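Local coordinates for protein spherulin-4 (Aspergillus clavatus, PDB 5C5G) that probably hydrolyses glycosidic bonds in galactosaminogalactan, a cell-surface polysaccharide, as a glycoside hydrolase with a (beta/alpha) barrel fold that can bind N-acetyl-D-galactosamine, at residues R160-S163 with S167-V170; E185-I190 with L198-H203; V12-Y17 with D24-V29; V40-G45 with R60-L65; R91-Y96 with D135-T140. All blocks are in the same frame, centred on the assembly; numbering follows the deposited sequence.

Contact 1 of 5, residues R160-S163 with S167-V170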
# COMPACT_ATOMS: atom_id res chain seq x y z
N ARG A 160 -7.29 7.33 17.06
CA ARG A 160 -7.96 8.51 16.52
C ARG A 160 -7.47 8.86 15.13
O ARG A 160 -8.15 9.59 14.39
CB ARG A 160 -7.80 9.70 17.47
CG ARG A 160 -8.67 9.59 18.70
CD ARG A 160 -8.26 10.57 19.77
NE ARG A 160 -7.08 10.10 20.48
CZ ARG A 160 -6.61 10.65 21.59
NH1 ARG A 160 -5.53 10.13 22.16
NH2 ARG A 160 -7.22 11.69 22.15
N TYR A 161 -6.31 8.36 14.74
CA TYR A 161 -5.83 8.62 13.39
C TYR A 161 -6.48 7.71 12.34
O TYR A 161 -6.48 8.04 11.15
CB TYR A 161 -4.32 8.44 13.34
CG TYR A 161 -3.52 9.48 14.11
CD1 TYR A 161 -3.92 10.81 14.17
CD2 TYR A 161 -2.34 9.15 14.75
CE1 TYR A 161 -3.18 11.75 14.86
CE2 TYR A 161 -1.59 10.10 15.45
CZ TYR A 161 -2.03 11.40 15.51
OH TYR A 161 -1.30 12.34 16.17
N LEU A 162 -7.02 6.57 12.74
CA LEU A 162 -7.47 5.59 11.77
C LEU A 162 -8.57 6.12 10.86
O LEU A 162 -8.62 5.77 9.68
CB LEU A 162 -7.94 4.32 12.45
CG LEU A 162 -6.86 3.57 13.21
CD1 LEU A 162 -7.47 2.41 13.98
CD2 LEU A 162 -5.74 3.05 12.31
N SER A 163 -9.45 6.95 11.39
CA SER A 163 -10.58 7.41 10.58
C SER A 163 -10.18 8.50 9.59
O SER A 163 -11.00 8.87 8.74
CB SER A 163 -11.73 7.87 11.47
OG SER A 163 -11.33 8.99 12.21
N SER A 167 -7.07 3.30 4.75
CA SER A 167 -6.33 2.19 5.35
C SER A 167 -5.07 2.70 5.99
O SER A 167 -4.49 3.68 5.50
CB SER A 167 -5.97 1.13 4.31
OG SER A 167 -7.13 0.57 3.74
N THR A 168 -4.66 2.04 7.06
CA THR A 168 -3.43 2.37 7.76
C THR A 168 -2.61 1.10 7.92
O THR A 168 -3.11 0.09 8.40
CB THR A 168 -3.73 2.95 9.16
OG1 THR A 168 -4.44 4.19 9.02
CG2 THR A 168 -2.48 3.23 9.92
N VAL A 169 -1.34 1.18 7.53
CA VAL A 169 -0.39 0.10 7.73
C VAL A 169 0.05 0.09 9.18
O VAL A 169 0.90 0.87 9.59
CB VAL A 169 0.82 0.24 6.79
CG1 VAL A 169 1.71 -0.98 6.92
CG2 VAL A 169 0.39 0.44 5.33
N VAL A 170 -0.53 -0.81 9.96
CA VAL A 170 -0.28 -0.86 11.39
C VAL A 170 0.75 -1.90 11.78
O VAL A 170 1.13 -1.95 12.95
CB VAL A 170 -1.57 -1.10 12.21
CG1 VAL A 170 -2.55 0.06 12.03
CG2 VAL A 170 -2.23 -2.44 11.88
O HOH W 1 -7.05 3.72 8.47
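Leu162 meets Thr168 with one methyl, CD2, and the two side chains cross at about a right angle. Followed outward from its backbone, Leu162 leaves CB with CG placed beside the backbone N and anti to the carbonyl carbon (chi1 -65°), and neither CB nor CG comes into contact range of the strand. At CG the chain forks, and the CD2 branch turns to residues 167-170. Leu162 CD2 lies 3.7 Å from Thr168 OG1 and equally near Thr168 CB, with Thr168 CG2 a little farther off at 4.0 Å, resting on the base of the threonine fork. Beyond it, Leu162 CD2 approaches Val170 CG1 at 4.4 Å, a looser apolar contact. Thr168 and Val170 both point their CB toward residues 160-163, as alternate residues of a strand do.

A polar link runs beside this packing. A water is hydrogen-bonded to both segments, 2.9 Å from Leu162 O and 2.7 Å from Thr168 OG1, so the loop carbonyl and the strand hydroxyl share one solvent molecule although no direct hydrogen bond joins the segments.

The turn of 160-163 belongs to the loop between strands 148-152 and 167-172, and Tyr161 on it packs against helix 124-139. Leu162 also touches Leu198, while Thr168 and Val170 hydrogen-bond through their backbones to Cys199. The contact thus packs the loop on the outer face of strand 167-172, between helix 124-139 and strand 198-203.

Contact 2 of 5, residues E185-I190 with L198-H203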
# COMPACT_ATOMS: atom_id res chain seq x y z
N GLU A 185 -3.09 -11.59 17.12
CA GLU A 185 -3.45 -11.09 18.43
C GLU A 185 -3.06 -9.63 18.66
O GLU A 185 -3.73 -8.91 19.39
CB GLU A 185 -2.83 -11.93 19.56
CG GLU A 185 -3.50 -13.27 19.78
CD GLU A 185 -2.91 -14.02 20.97
OE1 GLU A 185 -2.25 -13.39 21.82
OE2 GLU A 185 -3.11 -15.25 21.04
N LEU A 186 -1.97 -9.19 18.03
CA LEU A 186 -1.54 -7.81 18.19
C LEU A 186 -2.63 -6.85 17.70
O LEU A 186 -2.84 -5.77 18.26
CB LEU A 186 -0.23 -7.57 17.43
CG LEU A 186 0.25 -6.13 17.34
CD1 LEU A 186 0.60 -5.59 18.72
CD2 LEU A 186 1.45 -6.06 16.41
N PHE A 187 -3.35 -7.26 16.67
CA PHE A 187 -4.40 -6.40 16.11
C PHE A 187 -5.57 -6.24 17.08
O PHE A 187 -6.26 -5.21 17.04
CB PHE A 187 -4.87 -6.96 14.76
CG PHE A 187 -3.88 -6.79 13.66
CD1 PHE A 187 -2.70 -7.51 13.65
CD2 PHE A 187 -4.13 -5.90 12.63
CE1 PHE A 187 -1.78 -7.33 12.63
CE2 PHE A 187 -3.22 -5.73 11.61
CZ PHE A 187 -2.04 -6.44 11.61
N ASP A 188 -5.77 -7.21 17.95
CA ASP A 188 -6.85 -7.16 18.92
C ASP A 188 -6.63 -6.07 19.98
O ASP A 188 -7.57 -5.69 20.68
CB ASP A 188 -7.03 -8.51 19.62
CG ASP A 188 -7.40 -9.64 18.65
OD1 ASP A 188 -8.01 -9.36 17.59
OD2 ASP A 188 -7.08 -10.80 18.97
N THR A 189 -5.41 -5.57 20.10
CA THR A 189 -5.11 -4.53 21.07
C THR A 189 -5.53 -3.14 20.62
O THR A 189 -5.53 -2.21 21.42
CB THR A 189 -3.60 -4.47 21.41
OG1 THR A 189 -2.85 -3.96 20.29
CG2 THR A 189 -3.09 -5.84 21.81
N ILE A 190 -5.89 -3.00 19.35
CA ILE A 190 -6.16 -1.69 18.78
C ILE A 190 -7.62 -1.32 19.01
O ILE A 190 -8.51 -1.96 18.45
CB ILE A 190 -5.91 -1.67 17.27
CG1 ILE A 190 -4.53 -2.24 16.95
CG2 ILE A 190 -6.08 -0.26 16.75
CD1 ILE A 190 -4.25 -2.38 15.45
N LEU A 198 -7.34 -1.43 8.18
CA LEU A 198 -6.00 -1.86 8.53
C LEU A 198 -5.30 -2.63 7.44
O LEU A 198 -5.91 -3.43 6.70
CB LEU A 198 -6.06 -2.75 9.77
CG LEU A 198 -6.81 -2.16 10.97
CD1 LEU A 198 -6.83 -3.18 12.11
CD2 LEU A 198 -6.20 -0.85 11.42
N CYS A 199 -3.99 -2.40 7.35
CA CYS A 199 -3.12 -3.10 6.44
C CYS A 199 -1.97 -3.71 7.21
O CYS A 199 -1.48 -3.14 8.19
CB CYS A 199 -2.58 -2.14 5.38
SG CYS A 199 -1.38 -2.80 4.25
N ALA A 200 -1.51 -4.87 6.75
CA ALA A 200 -0.39 -5.58 7.33
C ALA A 200 0.64 -5.88 6.25
O ALA A 200 0.30 -6.42 5.20
CB ALA A 200 -0.83 -6.87 7.96
N VAL A 201 1.89 -5.57 6.56
CA VAL A 201 3.03 -5.83 5.70
C VAL A 201 4.00 -6.72 6.48
O VAL A 201 4.57 -6.29 7.49
CB VAL A 201 3.71 -4.53 5.29
CG1 VAL A 201 5.02 -4.80 4.56
CG2 VAL A 201 2.80 -3.71 4.40
N ILE A 202 4.20 -7.94 6.00
CA ILE A 202 5.06 -8.90 6.66
C ILE A 202 6.10 -9.36 5.65
O ILE A 202 5.77 -10.02 4.68
CB ILE A 202 4.28 -10.13 7.17
CG1 ILE A 202 3.11 -9.69 8.06
CG2 ILE A 202 5.20 -11.06 7.94
CD1 ILE A 202 2.13 -10.83 8.35
N HIS A 203 7.35 -9.02 5.90
CA HIS A 203 8.44 -9.44 5.04
C HIS A 203 9.33 -10.42 5.77
O HIS A 203 9.08 -10.76 6.93
CB HIS A 203 9.21 -8.23 4.51
CG HIS A 203 9.73 -7.31 5.57
ND1 HIS A 203 10.76 -7.65 6.42
CD2 HIS A 203 9.38 -6.04 5.88
CE1 HIS A 203 11.01 -6.62 7.23
NE2 HIS A 203 10.18 -5.64 6.91
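Phe187 meets the strand at two points of its ring. Leu198 CD1 comes in at the ring edge, in its plane, 3.9 Å from Phe187 CD2, and Ala200 CB approaches Phe187 CZ obliquely, also at 3.9 Å. The phenylalanine and leucine side chains slide past each other in opposite directions. A third apolar contact, Ile190 CD1 to Leu198 CD1 at 4.3 Å, gives that leucine methyl two partners from the loop.

The ring owes its reach to a CB that points at the strand and a CG anti to the carbonyl carbon (chi1 -72°). Behind it the chain is coiled into a helix-like turn: Leu186 O accepts bonds from both Thr189 N and Thr189 OG1, the hydroxyl at 2.7 Å and in the carbonyl plane, and Ile190 N bonds to Phe187 O at 3.2 Å. The turn sets Phe187 and Ile190 on the side that faces the strand. Farther out, Phe187 touches Val170 and Val224, and Ala200 rests on Val221 of helix 212-224.

Cys199 points the other way and meets Phe11. In a TIM barrel such alternation sends one set of side chains, here Cys199, into the barrel and the other, Leu198 and Ala200, to the outer layer.

Contact 3 of 5, residues V12-Y17 with D24-V29. With EDO (1,2-ethanediol), chain C; EDO (1,2-ethanediol), chain B.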
# COMPACT_ATOMS: atom_id res chain seq x y z
N VAL A 12 0.57 -3.81 -2.48
CA VAL A 12 1.83 -3.98 -3.21
C VAL A 12 2.66 -2.70 -3.11
O VAL A 12 2.36 -1.71 -3.79
CB VAL A 12 1.59 -4.30 -4.70
CG1 VAL A 12 2.90 -4.73 -5.35
CG2 VAL A 12 0.53 -5.40 -4.85
N PRO A 13 3.69 -2.70 -2.26
CA PRO A 13 4.62 -1.57 -2.26
C PRO A 13 5.57 -1.80 -3.42
O PRO A 13 6.57 -2.50 -3.30
CB PRO A 13 5.30 -1.66 -0.90
CG PRO A 13 5.11 -3.06 -0.46
CD PRO A 13 4.02 -3.70 -1.23
N LEU A 14 5.23 -1.24 -4.57
CA LEU A 14 5.90 -1.59 -5.82
C LEU A 14 7.07 -0.67 -6.05
O LEU A 14 7.05 0.21 -6.92
CB LEU A 14 4.90 -1.54 -6.98
CG LEU A 14 5.42 -2.03 -8.33
CD1 LEU A 14 5.76 -3.51 -8.25
CD2 LEU A 14 4.41 -1.79 -9.42
N TYR A 15 8.11 -0.85 -5.24
CA TYR A 15 9.29 0.02 -5.32
C TYR A 15 10.35 -0.69 -6.16
O TYR A 15 11.54 -0.64 -5.87
CB TYR A 15 9.82 0.38 -3.92
CG TYR A 15 8.77 0.93 -2.97
CD1 TYR A 15 7.55 1.42 -3.42
CD2 TYR A 15 9.00 0.91 -1.60
CE1 TYR A 15 6.61 1.90 -2.55
CE2 TYR A 15 8.04 1.40 -0.71
CZ TYR A 15 6.84 1.87 -1.20
OH TYR A 15 5.88 2.33 -0.32
N VAL A 16 9.88 -1.41 -7.15
CA VAL A 16 10.68 -2.03 -8.19
C VAL A 16 10.83 -1.03 -9.31
O VAL A 16 9.84 -0.50 -9.78
CB VAL A 16 9.90 -3.25 -8.75
CG1 VAL A 16 10.67 -3.94 -9.84
CG2 VAL A 16 9.54 -4.24 -7.63
N TYR A 17 12.05 -0.77 -9.75
CA TYR A 17 12.22 0.16 -10.86
C TYR A 17 11.63 -0.45 -12.15
O TYR A 17 11.91 -1.60 -12.46
CB TYR A 17 13.69 0.52 -11.06
CG TYR A 17 13.84 1.53 -12.15
CD1 TYR A 17 13.58 2.87 -11.91
CD2 TYR A 17 14.19 1.15 -13.44
CE1 TYR A 17 13.67 3.80 -12.91
CE2 TYR A 17 14.29 2.09 -14.46
CZ TYR A 17 14.02 3.41 -14.18
OH TYR A 17 14.11 4.35 -15.17
N ASP A 24 6.38 -7.40 -14.70
CA ASP A 24 5.65 -8.53 -15.25
C ASP A 24 5.08 -9.46 -14.18
O ASP A 24 3.96 -9.92 -14.32
CB ASP A 24 6.52 -9.34 -16.21
CG ASP A 24 6.68 -8.68 -17.58
OD1 ASP A 24 6.24 -7.54 -17.79
OD2 ASP A 24 7.28 -9.33 -18.47
N PRO A 25 5.83 -9.74 -13.10
CA PRO A 25 5.25 -10.67 -12.13
C PRO A 25 4.00 -10.12 -11.45
O PRO A 25 3.15 -10.90 -11.01
CB PRO A 25 6.37 -10.86 -11.11
CG PRO A 25 7.62 -10.60 -11.87
CD PRO A 25 7.25 -9.48 -12.81
N LEU A 26 3.88 -8.80 -11.38
CA LEU A 26 2.68 -8.19 -10.85
C LEU A 26 1.58 -8.22 -11.90
O LEU A 26 0.43 -8.61 -11.61
CB LEU A 26 2.94 -6.75 -10.39
CG LEU A 26 1.69 -5.96 -9.99
CD1 LEU A 26 0.94 -6.61 -8.85
CD2 LEU A 26 2.08 -4.55 -9.62
N GLU A 27 1.89 -7.84 -13.13
CA GLU A 27 0.86 -7.85 -14.14
C GLU A 27 0.31 -9.25 -14.32
O GLU A 27 -0.89 -9.43 -14.54
CB GLU A 27 1.36 -7.29 -15.46
CG GLU A 27 0.21 -6.99 -16.41
CD GLU A 27 0.64 -6.42 -17.72
OE1 GLU A 27 1.85 -6.11 -17.88
OE2 GLU A 27 -0.23 -6.28 -18.60
N ASP A 28 1.18 -10.25 -14.22
CA ASP A 28 0.75 -11.62 -14.41
C ASP A 28 -0.30 -12.04 -13.38
O ASP A 28 -1.30 -12.66 -13.74
CB ASP A 28 1.94 -12.58 -14.38
CG ASP A 28 2.80 -12.49 -15.64
OD1 ASP A 28 2.36 -11.90 -16.65
OD2 ASP A 28 3.92 -13.04 -15.62
N VAL A 29 -0.11 -11.69 -12.11
CA VAL A 29 -1.10 -12.08 -11.11
C VAL A 29 -2.35 -11.20 -11.17
O VAL A 29 -3.45 -11.69 -10.89
CB VAL A 29 -0.52 -12.11 -9.67
CG1 VAL A 29 0.61 -13.12 -9.58
CG2 VAL A 29 -0.07 -10.73 -9.20
C1 EDO C . 6.33 -5.39 -4.34
O1 EDO C . 7.70 -5.05 -4.53
C2 EDO C . 6.08 -6.70 -5.08
O2 EDO C . 6.75 -7.77 -4.41
C1 EDO B . 5.04 -0.55 2.80
O1 EDO B . 4.37 -0.20 4.03
C2 EDO B . 6.36 0.19 2.59
O2 EDO B . 6.16 1.58 2.29
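Leu14, the centre of an inverse gamma turn beyond Val12 and Pro13, packs against Leu26 of the following helix: an uncommon tight turn carries half of this contact. The turn is marked by a weak backbone bond from Tyr15 N to Pro13 O at 3.0 Å. Leu14 CD2 lies 3.6 Å from Leu26 CD2, and Leu14 CD1 approaches the same methyl at 4.1 Å, so one branch of Leu26 sits against the fork of Leu14. The other branch turns to the strand proper, where Leu26 CD1 meets Val12 CG2 at 4.2 Å. Both leucines carry CG anti to the backbone N (chi1 -173° in Leu14 and 172° in Leu26), extending their forks toward one another between strand and helix. Leu65 of helix 56-66 and Trp245 of helix 245-252 also pack on Leu26.

Two ethanediol molecules, probably from the crystallisation liquor, lie along the strand end. One places its C1 3.6 Å from Val12 CG1. The other shares a hydrogen bond with Tyr15 through its O2, 2.7 Å from Tyr15 OH and at the ring edge; Pro13 CB lies over one ring face, offset toward the rim.

Tyr15 binds N-acetyl-D-galactosamine, which is absent from this model. Adjacent residues thus differ in role: Leu14 packs on the helix and Tyr15 belongs to the sugar site. Strand 9-13, helix 24-32 and strand 38-42 form the first beta-alpha-beta crossover of a TIM barrel, with binding residues at the C-terminal ends of the strands as is usual in that fold.

Contact 4 of 5, residues V40-G45 with R60-L65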
# COMPACT_ATOMS: atom_id res chain seq x y z
N VAL A 40 -1.73 -0.68 -5.23
CA VAL A 40 -0.36 -0.69 -5.71
C VAL A 40 0.25 0.69 -5.50
O VAL A 40 -0.20 1.67 -6.08
CB VAL A 40 -0.32 -1.08 -7.18
CG1 VAL A 40 1.11 -1.05 -7.72
CG2 VAL A 40 -0.95 -2.46 -7.40
N VAL A 41 1.27 0.77 -4.66
CA VAL A 41 1.93 2.04 -4.41
C VAL A 41 3.10 2.18 -5.36
O VAL A 41 3.98 1.32 -5.40
CB VAL A 41 2.47 2.12 -2.98
CG1 VAL A 41 3.09 3.47 -2.73
CG2 VAL A 41 1.36 1.83 -1.97
N ILE A 42 3.12 3.26 -6.10
CA ILE A 42 4.27 3.54 -6.95
C ILE A 42 5.01 4.75 -6.38
O ILE A 42 4.45 5.62 -5.70
CB ILE A 42 3.90 3.68 -8.42
CG1 ILE A 42 2.85 4.73 -8.58
CG2 ILE A 42 3.38 2.32 -9.00
CD1 ILE A 42 3.36 6.13 -8.75
N ASN A 43 6.30 4.78 -6.66
CA ASN A 43 7.22 5.60 -5.91
C ASN A 43 8.45 5.90 -6.75
O ASN A 43 9.48 5.27 -6.60
CB ASN A 43 7.59 4.85 -4.63
CG ASN A 43 8.49 5.62 -3.73
OD1 ASN A 43 8.71 6.82 -3.92
ND2 ASN A 43 9.03 4.94 -2.73
N PRO A 44 8.35 6.89 -7.64
CA PRO A 44 9.49 7.17 -8.50
C PRO A 44 10.78 7.56 -7.77
O PRO A 44 11.85 7.15 -8.19
CB PRO A 44 8.97 8.31 -9.39
CG PRO A 44 7.49 8.05 -9.46
CD PRO A 44 7.13 7.58 -8.08
N GLY A 45 10.68 8.32 -6.68
CA GLY A 45 11.87 8.77 -5.97
C GLY A 45 11.50 9.35 -4.61
O GLY A 45 11.66 10.54 -4.37
N ARG A 60 5.77 4.73 -19.39
CA ARG A 60 5.35 3.56 -20.17
C ARG A 60 4.57 2.55 -19.31
O ARG A 60 3.53 2.04 -19.72
CB ARG A 60 6.55 2.86 -20.80
CG ARG A 60 6.19 1.66 -21.69
CD ARG A 60 7.44 0.92 -22.18
NE ARG A 60 8.14 0.31 -21.05
CZ ARG A 60 9.29 0.73 -20.54
NH1 ARG A 60 9.95 1.76 -21.06
NH2 ARG A 60 9.80 0.11 -19.48
N GLU A 61 5.10 2.25 -18.13
CA GLU A 61 4.59 1.11 -17.35
C GLU A 61 3.37 1.43 -16.49
O GLU A 61 2.51 0.58 -16.28
CB GLU A 61 5.71 0.52 -16.48
CG GLU A 61 6.91 0.01 -17.28
CD GLU A 61 6.61 -1.21 -18.13
OE1 GLU A 61 5.58 -1.89 -17.91
OE2 GLU A 61 7.42 -1.49 -19.04
N ILE A 62 3.29 2.64 -15.96
CA ILE A 62 2.16 2.99 -15.12
C ILE A 62 0.81 2.83 -15.83
O ILE A 62 -0.09 2.23 -15.28
CB ILE A 62 2.32 4.40 -14.52
CG1 ILE A 62 3.37 4.35 -13.41
CG2 ILE A 62 0.99 4.94 -13.98
CD1 ILE A 62 3.88 5.71 -12.99
N PRO A 63 0.67 3.35 -17.06
CA PRO A 63 -0.63 3.19 -17.74
C PRO A 63 -1.03 1.73 -17.97
O PRO A 63 -2.23 1.43 -18.01
CB PRO A 63 -0.41 3.92 -19.07
CG PRO A 63 0.61 4.93 -18.76
CD PRO A 63 1.56 4.25 -17.82
N LYS A 64 -0.06 0.84 -18.12
CA LYS A 64 -0.37 -0.57 -18.28
C LYS A 64 -1.06 -1.13 -17.04
O LYS A 64 -2.02 -1.89 -17.14
CB LYS A 64 0.89 -1.38 -18.60
CG LYS A 64 1.48 -1.04 -19.95
CD LYS A 64 2.92 -1.51 -20.11
CE LYS A 64 3.06 -3.00 -19.89
NZ LYS A 64 4.49 -3.41 -19.97
N LEU A 65 -0.57 -0.75 -15.86
CA LEU A 65 -1.21 -1.21 -14.63
C LEU A 65 -2.54 -0.51 -14.42
O LEU A 65 -3.51 -1.14 -13.98
CB LEU A 65 -0.32 -0.97 -13.40
CG LEU A 65 1.01 -1.71 -13.33
CD1 LEU A 65 1.66 -1.44 -12.00
CD2 LEU A 65 0.85 -3.21 -13.54
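Ile42 and Val40, on one side of strand 38-42, face Ile62 and Leu65 of helix 56-66 within a beta-alpha-beta crossover of the TIM barrel. Ile42 CD1 meets Ile62 CD1 at 4.3 Å, and Val40 CG1 meets Leu65 CD1 at the same distance. The contact is therefore made by methyl ends, with no hydrogen bond between strand and helix. The two strand side chains are turned differently: Val40 sets CG1 anti to its backbone N (chi1 178°), whereas Ile42 has chi1 56° and a chi2 of 88°, which brings CD1 round to the helix. On the helix, Ile62 CG1 and Leu65 CG both lie beside the backbone N, and both side chains continue extended at the second torsion. Leu26 of helix 24-32 packs on Val40, and Trp99 of helix 86-103 on both Ile42 and Ile62.

The helix is kinked at Pro63, whose N has no bond to the preceding turn. Away from the strand contact, Lys64 and Arg60 restrain the Glu61 carboxylate in a salt-bridge network, one at each oxygen. Lys64 NZ reaches Glu61 OE1 at 2.8 Å, on its syn side and somewhat out of the carboxylate plane. Arg60 grips the other oxygen side-on: NE lies 2.8 Å from Glu61 OE2, above the carboxylate plane, and Arg60 NH2 lies 2.9 Å from Glu61 OE2, on its anti lone pair.

Contact 5 of 5, residues R91-Y96 with D135-T140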
# COMPACT_ATOMS: atom_id res chain seq x y z
N ARG A 91 2.76 19.82 -2.59
CA ARG A 91 3.37 19.85 -3.92
C ARG A 91 3.42 18.44 -4.49
O ARG A 91 3.11 18.21 -5.66
CB ARG A 91 4.77 20.47 -3.89
CG ARG A 91 5.49 20.41 -5.23
CD ARG A 91 6.31 19.14 -5.41
NE ARG A 91 6.92 19.09 -6.73
CZ ARG A 91 7.49 18.01 -7.24
NH1 ARG A 91 8.01 18.05 -8.46
NH2 ARG A 91 7.56 16.89 -6.53
N ASP A 92 3.80 17.47 -3.68
CA ASP A 92 3.92 16.11 -4.17
C ASP A 92 2.54 15.54 -4.54
O ASP A 92 2.38 14.90 -5.57
CB ASP A 92 4.61 15.20 -3.15
CG ASP A 92 6.09 15.47 -3.03
OD1 ASP A 92 6.67 16.17 -3.89
OD2 ASP A 92 6.70 14.96 -2.06
N ILE A 93 1.54 15.77 -3.69
CA ILE A 93 0.18 15.31 -4.00
C ILE A 93 -0.26 15.89 -5.34
O ILE A 93 -0.80 15.18 -6.20
CB ILE A 93 -0.81 15.76 -2.91
CG1 ILE A 93 -0.48 15.09 -1.56
CG2 ILE A 93 -2.23 15.43 -3.33
CD1 ILE A 93 -1.23 15.71 -0.38
N GLU A 94 -0.09 17.19 -5.49
CA GLU A 94 -0.54 17.89 -6.69
C GLU A 94 0.22 17.45 -7.93
O GLU A 94 -0.31 17.48 -9.04
CB GLU A 94 -0.45 19.40 -6.49
CG GLU A 94 -1.50 19.86 -5.48
CD GLU A 94 -1.49 21.34 -5.22
OE1 GLU A 94 -0.52 22.01 -5.63
OE2 GLU A 94 -2.46 21.82 -4.59
N THR A 95 1.47 17.07 -7.76
CA THR A 95 2.28 16.59 -8.88
C THR A 95 1.67 15.30 -9.42
O THR A 95 1.41 15.17 -10.61
CB THR A 95 3.75 16.40 -8.45
OG1 THR A 95 4.30 17.66 -8.04
CG2 THR A 95 4.59 15.88 -9.60
N TYR A 96 1.42 14.33 -8.54
CA TYR A 96 0.75 13.10 -8.99
C TYR A 96 -0.60 13.42 -9.62
O TYR A 96 -0.96 12.85 -10.66
CB TYR A 96 0.50 12.16 -7.82
CG TYR A 96 1.69 11.39 -7.28
CD1 TYR A 96 2.37 10.45 -8.04
CD2 TYR A 96 2.13 11.62 -5.99
CE1 TYR A 96 3.43 9.74 -7.53
CE2 TYR A 96 3.19 10.93 -5.46
CZ TYR A 96 3.84 9.98 -6.23
OH TYR A 96 4.91 9.26 -5.76
N ASP A 135 -8.19 16.11 3.14
CA ASP A 135 -8.98 17.08 2.39
C ASP A 135 -8.34 17.42 1.05
O ASP A 135 -9.02 17.55 0.04
CB ASP A 135 -9.20 18.36 3.21
CG ASP A 135 -10.21 18.19 4.33
OD1 ASP A 135 -10.94 17.17 4.35
OD2 ASP A 135 -10.29 19.10 5.18
N VAL A 136 -7.03 17.58 1.05
CA VAL A 136 -6.32 17.87 -0.19
C VAL A 136 -6.46 16.71 -1.18
O VAL A 136 -6.78 16.92 -2.35
CB VAL A 136 -4.83 18.18 0.06
CG1 VAL A 136 -4.07 18.34 -1.25
CG2 VAL A 136 -4.70 19.45 0.89
N VAL A 137 -6.25 15.48 -0.72
CA VAL A 137 -6.38 14.36 -1.62
C VAL A 137 -7.80 14.25 -2.17
O VAL A 137 -8.00 14.06 -3.38
CB VAL A 137 -6.01 13.06 -0.92
CG1 VAL A 137 -6.29 11.85 -1.81
CG2 VAL A 137 -4.55 13.10 -0.56
N LYS A 138 -8.79 14.37 -1.30
CA LYS A 138 -10.19 14.24 -1.71
C LYS A 138 -10.64 15.37 -2.62
O LYS A 138 -11.60 15.21 -3.37
CB LYS A 138 -11.11 14.18 -0.49
CG LYS A 138 -10.85 13.00 0.44
CD LYS A 138 -11.19 11.65 -0.17
CE LYS A 138 -11.00 10.52 0.86
NZ LYS A 138 -11.03 9.13 0.27
N GLY A 139 -9.97 16.53 -2.56
CA GLY A 139 -10.41 17.70 -3.30
C GLY A 139 -9.62 18.04 -4.55
O GLY A 139 -9.94 19.00 -5.25
N THR A 140 -8.59 17.26 -4.85
CA THR A 140 -7.71 17.57 -5.97
C THR A 140 -8.06 16.73 -7.20
O THR A 140 -8.03 15.50 -7.17
CB THR A 140 -6.24 17.35 -5.59
OG1 THR A 140 -5.88 18.21 -4.50
CG2 THR A 140 -5.34 17.70 -6.76
O HOH W 2 -5.01 20.86 -4.49
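Helices 86-103 and 124-139, two outer helices of the TIM barrel, meet here through Ile93 and Val136. Ile93 offers two methyls to one: its CG2 and its CD1 each lie 4.0 Å from Val136 CG1. Ile93 CD1 also lies 4.2 Å from Val137 CG2. With Val136 CG1 anti to the backbone N (chi1 174°), that methyl is directed into the angle between the two isoleucine branches. Phe115 of strand 112-116 touches both Ile93 and Val137, so the helix pair closes over the barrel wall.

Beside this packing a water bridges the two segments, donating to Glu94 OE2 at 2.7 Å and to Thr140 OG1 at 2.8 Å. Thr140 OG1 gives its own proton to Val136 O, 2.7 Å away, approaching from the carbonyl face opposite Gly139 N, which ties Thr140 back to the turn before it. On the other helix, Arg91 NH2 makes an in-plane salt bridge to Asp92 OD1 at 2.9 Å, while Thr95 OG1 sits over the centre of the guanidinium and bonds to Arg91 O. Consecutive outer helices packed side by side over the strand between them, here 112-116, are typical of a (beta/alpha) barrel.

Overall arrangement
Along the chain the order is contact 3, contact 4, contact 5, contact 1, contact 2, each closing before the next opens. Contacts 1 to 4 reach the one closed eight-stranded parallel sheet, whereas contact 5 joins two helices outside it. Contacts 3 and 4 have centres 9 Å apart and share the bonded neighbours 9-13 and 38-42; contacts 1 and 2, 11 Å apart, share 167-172 and 198-203. Contact 1 lies on the opposite side of the chain's centre from contacts 3 and 4, about 24 to 25 Å between centres. Contact 5 touches contact 4 through Tyr96 and Pro44. Together they pack the outer layer round a barrel that carries the N-acetyl-D-galactosamine site.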